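Local coordinates for protein aromatic-L-amino-acid decarboxylase (Catharanthus roseus, PDB 6EEW) that catalyses the pyridoxal 5'-phosphate-dependent decarboxylation of L-tryptophan to tryptamine and of 5-hydroxy-L-tryptophan to serotonin, working as a homodimer, at residues 170-184 against 328-342. Residues are numbered along the deposited sequence; the frame is centred on the assembly and turned at random.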
loop_
_atom_site.group_PDB
_atom_site.type_symbol
_atom_site.label_atom_id
_atom_site.label_comp_id
_atom_site.label_asym_id
_atom_site.label_seq_id
_atom_site.Cartn_x
_atom_site.Cartn_y
_atom_site.Cartn_z
ATOM N N SER A 170 -0.197 -9.367 -2.470
ATOM C CA SER A 170 -1.217 -10.410 -2.575
ATOM C C SER A 170 -0.581 -11.790 -2.617
ATOM O O SER A 170 -1.003 -12.711 -1.899
ATOM C CB SER A 170 -2.082 -10.163 -3.793
ATOM O OG SER A 170 -2.718 -8.919 -3.641
ATOM N N ILE A 171 0.430 -11.959 -3.465
ATOM C CA ILE A 171 1.134 -13.233 -3.527
ATOM C C ILE A 171 1.796 -13.538 -2.192
ATOM O O ILE A 171 1.782 -14.685 -1.728
ATOM C CB ILE A 171 2.153 -13.240 -4.677
ATOM C CG1 ILE A 171 1.405 -13.225 -6.018
ATOM C CG2 ILE A 171 2.975 -14.503 -4.635
ATOM C CD1 ILE A 171 2.318 -13.295 -7.238
ATOM N N LEU A 172 2.415 -12.528 -1.568
ATOM C CA LEU A 172 3.048 -12.729 -0.270
ATOM C C LEU A 172 2.043 -13.236 0.759
ATOM O O LEU A 172 2.333 -14.172 1.511
ATOM C CB LEU A 172 3.701 -11.424 0.191
ATOM C CG LEU A 172 4.370 -11.391 1.564
ATOM C CD1 LEU A 172 5.443 -12.460 1.686
ATOM C CD2 LEU A 172 4.958 -10.016 1.844
ATOM N N CYS A 173 0.845 -12.651 0.786
ATOM C CA CYS A 173 -0.179 -13.096 1.726
ATOM C C CYS A 173 -0.594 -14.541 1.451
ATOM O O CYS A 173 -0.687 -15.357 2.381
ATOM C CB CYS A 173 -1.370 -12.131 1.686
ATOM S SG CYS A 173 -1.044 -10.535 2.633
ATOM N N THR A 174 -0.835 -14.889 0.181
ATOM C CA THR A 174 -1.246 -16.272 -0.070
ATOM C C THR A 174 -0.123 -17.246 0.232
ATOM O O THR A 174 -0.375 -18.353 0.731
ATOM C CB THR A 174 -1.764 -16.459 -1.508
ATOM O OG1 THR A 174 -0.695 -16.302 -2.454
ATOM C CG2 THR A 174 -2.870 -15.477 -1.794
ATOM N N ILE A 175 1.122 -16.846 -0.027
ATOM C CA ILE A 175 2.267 -17.691 0.308
ATOM C C ILE A 175 2.353 -17.910 1.814
ATOM O O ILE A 175 2.664 -19.014 2.281
ATOM C CB ILE A 175 3.572 -17.067 -0.215
ATOM C CG1 ILE A 175 3.531 -16.893 -1.725
ATOM C CG2 ILE A 175 4.767 -17.913 0.200
ATOM C CD1 ILE A 175 4.845 -16.350 -2.284
ATOM N N ILE A 176 2.113 -16.861 2.601
ATOM C CA ILE A 176 2.192 -17.037 4.050
ATOM C C ILE A 176 1.051 -17.924 4.531
ATOM O O ILE A 176 1.231 -18.767 5.419
ATOM C CB ILE A 176 2.188 -15.680 4.777
ATOM C CG1 ILE A 176 3.506 -14.931 4.541
ATOM C CG2 ILE A 176 1.936 -15.902 6.265
ATOM C CD1 ILE A 176 3.553 -13.557 5.124
ATOM N N ALA A 177 -0.142 -17.751 3.959
ATOM C CA ALA A 177 -1.264 -18.622 4.297
ATOM C C ALA A 177 -0.912 -20.087 4.057
ATOM O O ALA A 177 -1.127 -20.949 4.922
ATOM C CB ALA A 177 -2.502 -18.220 3.487
ATOM N N ALA A 178 -0.363 -20.390 2.883
ATOM C CA ALA A 178 0.032 -21.765 2.596
ATOM C C ALA A 178 1.100 -22.245 3.574
ATOM O O ALA A 178 1.033 -23.376 4.092
ATOM C CB ALA A 178 0.526 -21.877 1.155
ATOM N N ARG A 179 2.116 -21.402 3.810
ATOM C CA ARG A 179 3.188 -21.737 4.747
ATOM C C ARG A 179 2.633 -22.083 6.118
ATOM O O ARG A 179 3.048 -23.063 6.740
ATOM C CB ARG A 179 4.179 -20.572 4.857
ATOM C CG ARG A 179 5.376 -20.834 5.804
ATOM C CD ARG A 179 6.043 -19.508 6.238
ATOM N NE ARG A 179 5.214 -18.799 7.214
ATOM C CZ ARG A 179 5.348 -17.516 7.533
ATOM N NH1 ARG A 179 6.278 -16.769 6.947
ATOM N NH2 ARG A 179 4.528 -16.973 8.420
ATOM N N GLU A 180 1.692 -21.282 6.608
ATOM C CA GLU A 180 1.181 -21.502 7.953
ATOM C C GLU A 180 0.301 -22.745 8.007
ATOM O O GLU A 180 0.287 -23.448 9.017
ATOM C CB GLU A 180 0.433 -20.272 8.459
ATOM C CG GLU A 180 1.337 -19.138 8.958
ATOM C CD GLU A 180 2.326 -19.552 10.059
ATOM O OE1 GLU A 180 1.962 -20.349 10.960
ATOM O OE2 GLU A 180 3.487 -19.078 10.015
ATOM N N ARG A 181 -0.460 -23.030 6.947
ATOM C CA ARG A 181 -1.176 -24.307 6.925
ATOM C C ARG A 181 -0.198 -25.457 7.130
ATOM O O ARG A 181 -0.397 -26.335 7.993
ATOM C CB ARG A 181 -1.931 -24.484 5.611
ATOM C CG ARG A 181 -2.656 -25.817 5.548
ATOM C CD ARG A 181 -3.525 -25.962 4.325
ATOM N NE ARG A 181 -2.775 -25.878 3.080
ATOM C CZ ARG A 181 -3.371 -25.834 1.892
ATOM N NH1 ARG A 181 -4.692 -25.859 1.831
ATOM N NH2 ARG A 181 -2.661 -25.760 0.772
ATOM N N ALA A 182 0.902 -25.434 6.375
ATOM C CA ALA A 182 1.917 -26.472 6.551
ATOM C C ALA A 182 2.484 -26.468 7.972
ATOM O O ALA A 182 2.567 -27.518 8.610
ATOM C CB ALA A 182 3.037 -26.304 5.521
ATOM N N LEU A 183 2.863 -25.293 8.495
ATOM C CA LEU A 183 3.544 -25.245 9.794
ATOM C C LEU A 183 2.626 -25.686 10.930
ATOM O O LEU A 183 3.081 -26.299 11.899
ATOM C CB LEU A 183 4.082 -23.846 10.080
ATOM C CG LEU A 183 5.140 -23.271 9.131
ATOM C CD1 LEU A 183 5.577 -21.876 9.607
ATOM C CD2 LEU A 183 6.328 -24.211 8.940
ATOM N N GLU A 184 1.339 -25.350 10.856
ATOM C CA GLU A 184 0.420 -25.848 11.870
ATOM C C GLU A 184 0.249 -27.358 11.748
ATOM O O GLU A 184 0.073 -28.041 12.768
ATOM C CB GLU A 184 -0.936 -25.138 11.770
ATOM C CG GLU A 184 -0.926 -23.655 12.121
ATOM C CD GLU A 184 -2.329 -23.063 12.162
ATOM O OE1 GLU A 184 -3.303 -23.840 12.281
ATOM O OE2 GLU A 184 -2.466 -21.824 12.050
ATOM N N THR A 328 -5.190 -3.638 -6.567
ATOM C CA THR A 328 -5.059 -5.055 -6.874
ATOM C C THR A 328 -6.166 -5.829 -6.171
ATOM O O THR A 328 -6.454 -5.567 -5.006
ATOM C CB THR A 328 -3.689 -5.550 -6.463
ATOM O OG1 THR A 328 -2.740 -5.010 -7.385
ATOM C CG2 THR A 328 -3.631 -7.054 -6.471
ATOM N N CYS A 329 -6.835 -6.723 -6.887
ATOM C CA CYS A 329 -7.899 -7.537 -6.322
ATOM C C CYS A 329 -7.385 -8.938 -6.076
ATOM O O CYS A 329 -6.716 -9.522 -6.939
ATOM C CB CYS A 329 -9.113 -7.601 -7.248
ATOM S SG CYS A 329 -9.831 -6.023 -7.626
ATOM N N LEU A 330 -7.726 -9.481 -4.909
ATOM C CA LEU A 330 -7.312 -10.814 -4.503
ATOM C C LEU A 330 -8.541 -11.562 -4.026
ATOM O O LEU A 330 -9.315 -11.034 -3.219
ATOM C CB LEU A 330 -6.279 -10.763 -3.393
ATOM C CG LEU A 330 -5.895 -12.067 -2.696
ATOM C CD1 LEU A 330 -5.043 -12.940 -3.610
ATOM C CD2 LEU A 330 -5.169 -11.731 -1.407
ATOM N N TRP A 331 -8.781 -12.723 -4.613
ATOM C CA TRP A 331 -9.814 -13.633 -4.167
ATOM C C TRP A 331 -9.185 -14.893 -3.586
ATOM O O TRP A 331 -8.167 -15.395 -4.091
ATOM C CB TRP A 331 -10.747 -14.013 -5.310
ATOM C CG TRP A 331 -11.613 -12.924 -5.856
ATOM C CD1 TRP A 331 -12.901 -12.622 -5.498
ATOM C CD2 TRP A 331 -11.271 -12.029 -6.910
ATOM N NE1 TRP A 331 -13.379 -11.586 -6.277
ATOM C CE2 TRP A 331 -12.392 -11.207 -7.149
ATOM C CE3 TRP A 331 -10.121 -11.845 -7.680
ATOM C CZ2 TRP A 331 -12.388 -10.212 -8.108
ATOM C CZ3 TRP A 331 -10.112 -10.849 -8.623
ATOM C CH2 TRP A 331 -11.240 -10.038 -8.830
ATOM N N VAL A 332 -9.829 -15.423 -2.552
ATOM C CA VAL A 332 -9.357 -16.608 -1.856
ATOM C C VAL A 332 -10.545 -17.521 -1.613
ATOM O O VAL A 332 -11.616 -17.070 -1.177
ATOM C CB VAL A 332 -8.640 -16.263 -0.542
ATOM C CG1 VAL A 332 -8.240 -17.520 0.165
ATOM C CG2 VAL A 332 -7.417 -15.442 -0.851
ATOM N N LYS A 333 -10.351 -18.805 -1.904
ATOM C CA LYS A 333 -11.427 -19.775 -1.798
ATOM C C LYS A 333 -11.675 -20.164 -0.348
ATOM O O LYS A 333 -12.814 -20.492 0.016
ATOM C CB LYS A 333 -11.095 -21.003 -2.650
ATOM C CG LYS A 333 -12.246 -21.969 -2.849
ATOM C CD LYS A 333 -11.902 -22.986 -3.929
ATOM C CE LYS A 333 -10.717 -23.836 -3.525
ATOM N NZ LYS A 333 -10.309 -24.741 -4.634
ATOM N N GLN A 334 -10.632 -20.140 0.489
ATOM C CA GLN A 334 -10.757 -20.441 1.912
ATOM C C GLN A 334 -10.204 -19.268 2.721
ATOM O O GLN A 334 -9.044 -19.291 3.166
ATOM C CB GLN A 334 -10.054 -21.748 2.254
ATOM C CG GLN A 334 -10.779 -22.960 1.706
ATOM C CD GLN A 334 -10.149 -24.257 2.164
ATOM O OE1 GLN A 334 -9.116 -24.678 1.640
ATOM N NE2 GLN A 334 -10.774 -24.905 3.147
ATOM N N PRO A 335 -10.997 -18.219 2.922
ATOM C CA PRO A 335 -10.495 -17.086 3.719
ATOM C C PRO A 335 -9.935 -17.504 5.069
ATOM O O PRO A 335 -8.917 -16.948 5.482
ATOM C CB PRO A 335 -11.729 -16.182 3.854
ATOM C CG PRO A 335 -12.547 -16.486 2.664
ATOM C CD PRO A 335 -12.346 -17.958 2.387
ATOM N N HIS A 336 -10.528 -18.493 5.746
ATOM C CA HIS A 336 -10.061 -18.833 7.084
ATOM C C HIS A 336 -8.590 -19.238 7.085
ATOM O O HIS A 336 -7.889 -19.011 8.075
ATOM C CB HIS A 336 -10.926 -19.935 7.689
ATOM C CG HIS A 336 -10.641 -21.294 7.133
ATOM N ND1 HIS A 336 -9.915 -22.244 7.821
ATOM C CD2 HIS A 336 -10.982 -21.861 5.952
ATOM C CE1 HIS A 336 -9.819 -23.338 7.084
ATOM N NE2 HIS A 336 -10.460 -23.131 5.948
ATOM N N LEU A 337 -8.087 -19.812 5.991
ATOM C CA LEU A 337 -6.656 -20.100 5.962
ATOM C C LEU A 337 -5.852 -18.812 5.919
ATOM O O LEU A 337 -4.851 -18.673 6.632
ATOM C CB LEU A 337 -6.310 -20.976 4.763
ATOM C CG LEU A 337 -6.886 -22.382 4.712
ATOM C CD1 LEU A 337 -6.572 -23.009 3.358
ATOM C CD2 LEU A 337 -6.307 -23.230 5.837
ATOM N N LEU A 338 -6.314 -17.831 5.136
ATOM C CA LEU A 338 -5.655 -16.527 5.106
ATOM C C LEU A 338 -5.704 -15.851 6.468
ATOM O O LEU A 338 -4.705 -15.307 6.945
ATOM C CB LEU A 338 -6.319 -15.626 4.074
ATOM C CG LEU A 338 -5.686 -14.238 3.943
ATOM C CD1 LEU A 338 -4.308 -14.351 3.299
ATOM C CD2 LEU A 338 -6.607 -13.285 3.181
ATOM N N LEU A 339 -6.886 -15.827 7.076
ATOM C CA LEU A 339 -7.071 -15.181 8.363
ATOM C C LEU A 339 -6.197 -15.826 9.436
ATOM O O LEU A 339 -5.474 -15.132 10.159
ATOM C CB LEU A 339 -8.552 -15.233 8.733
ATOM C CG LEU A 339 -9.312 -14.011 8.232
ATOM C CD1 LEU A 339 -8.785 -13.602 6.870
ATOM C CD2 LEU A 339 -10.799 -14.278 8.175
ATOM N N ARG A 340 -6.205 -17.162 9.526
ATOM C CA ARG A 340 -5.314 -17.821 10.470
ATOM C C ARG A 340 -3.885 -17.382 10.230
ATOM O O ARG A 340 -3.135 -17.104 11.177
ATOM C CB ARG A 340 -5.429 -19.339 10.341
ATOM C CG ARG A 340 -6.753 -19.865 10.813
ATOM C CD ARG A 340 -6.811 -21.365 10.773
ATOM N NE ARG A 340 -5.970 -21.997 11.779
ATOM C CZ ARG A 340 -6.335 -22.122 13.048
ATOM N NH1 ARG A 340 -7.497 -21.622 13.446
ATOM N NH2 ARG A 340 -5.543 -22.732 13.918
ATOM N N ALA A 341 -3.493 -17.294 8.956
ATOM C CA ALA A 341 -2.105 -16.973 8.651
ATOM C C ALA A 341 -1.727 -15.582 9.148
ATOM O O ALA A 341 -0.603 -15.375 9.618
ATOM C CB ALA A 341 -1.868 -17.076 7.146
ATOM N N LEU A 342 -2.653 -14.622 9.073
ATOM C CA LEU A 342 -2.331 -13.210 9.258
ATOM C C LEU A 342 -2.647 -12.694 10.661
ATOM O O LEU A 342 -2.846 -11.488 10.845
ATOM C CB LEU A 342 -3.068 -12.363 8.219
ATOM C CG LEU A 342 -2.332 -12.054 6.917
ATOM C CD1 LEU A 342 -1.503 -13.262 6.462
ATOM C CD2 LEU A 342 -3.328 -11.647 5.841
#
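Ala-177 and Ala-341 meet where helices 170-184 and 335-341 cross nearly at right angles (86°). The Ala-341 methyl CB presses to 3.3 Å from Ala-177 CA, tighter than ordinary van der Waals contact; with alanines on both sides, the axes come within 8.2 Å. Leu-338, its CG swung opposite the backbone N (chi1 -179°), brings CD1 to 4.0 Å from Cys-173 CB. Toward the solvent end, Arg-340 grips Glu-184 side-on: NH2 and NE reach the single oxygen OE1 at 3.0 and 3.3 Å, and OE1 lies near the guanidinium plane, although the carboxylate is turned 72° from it. Arg-340 NH1 also hydrogen-bonds Leu-349 O. A leucine in its place would probably leave the Glu-184 carboxylate without its countercharge and Leu-349 O without this donor. At the N-terminal end of 170-184, Leu-330 CD1 packs 3.8 Å from Thr-174 CG2, and Thr-328 CG2 touches Ser-170 OG, which hydrogen-bonds Thr-166 O. Ile-176 packs on Leu-212 of the second subunit. Strand 328-332 runs between strands 160-164 and 312-315 in the mixed sheet of the large domain, as in fold-type I pyridoxal-phosphate enzymes; helix 170-184 also touches strand 251-258, while Cys-329 and Trp-331 meet helix 130-146.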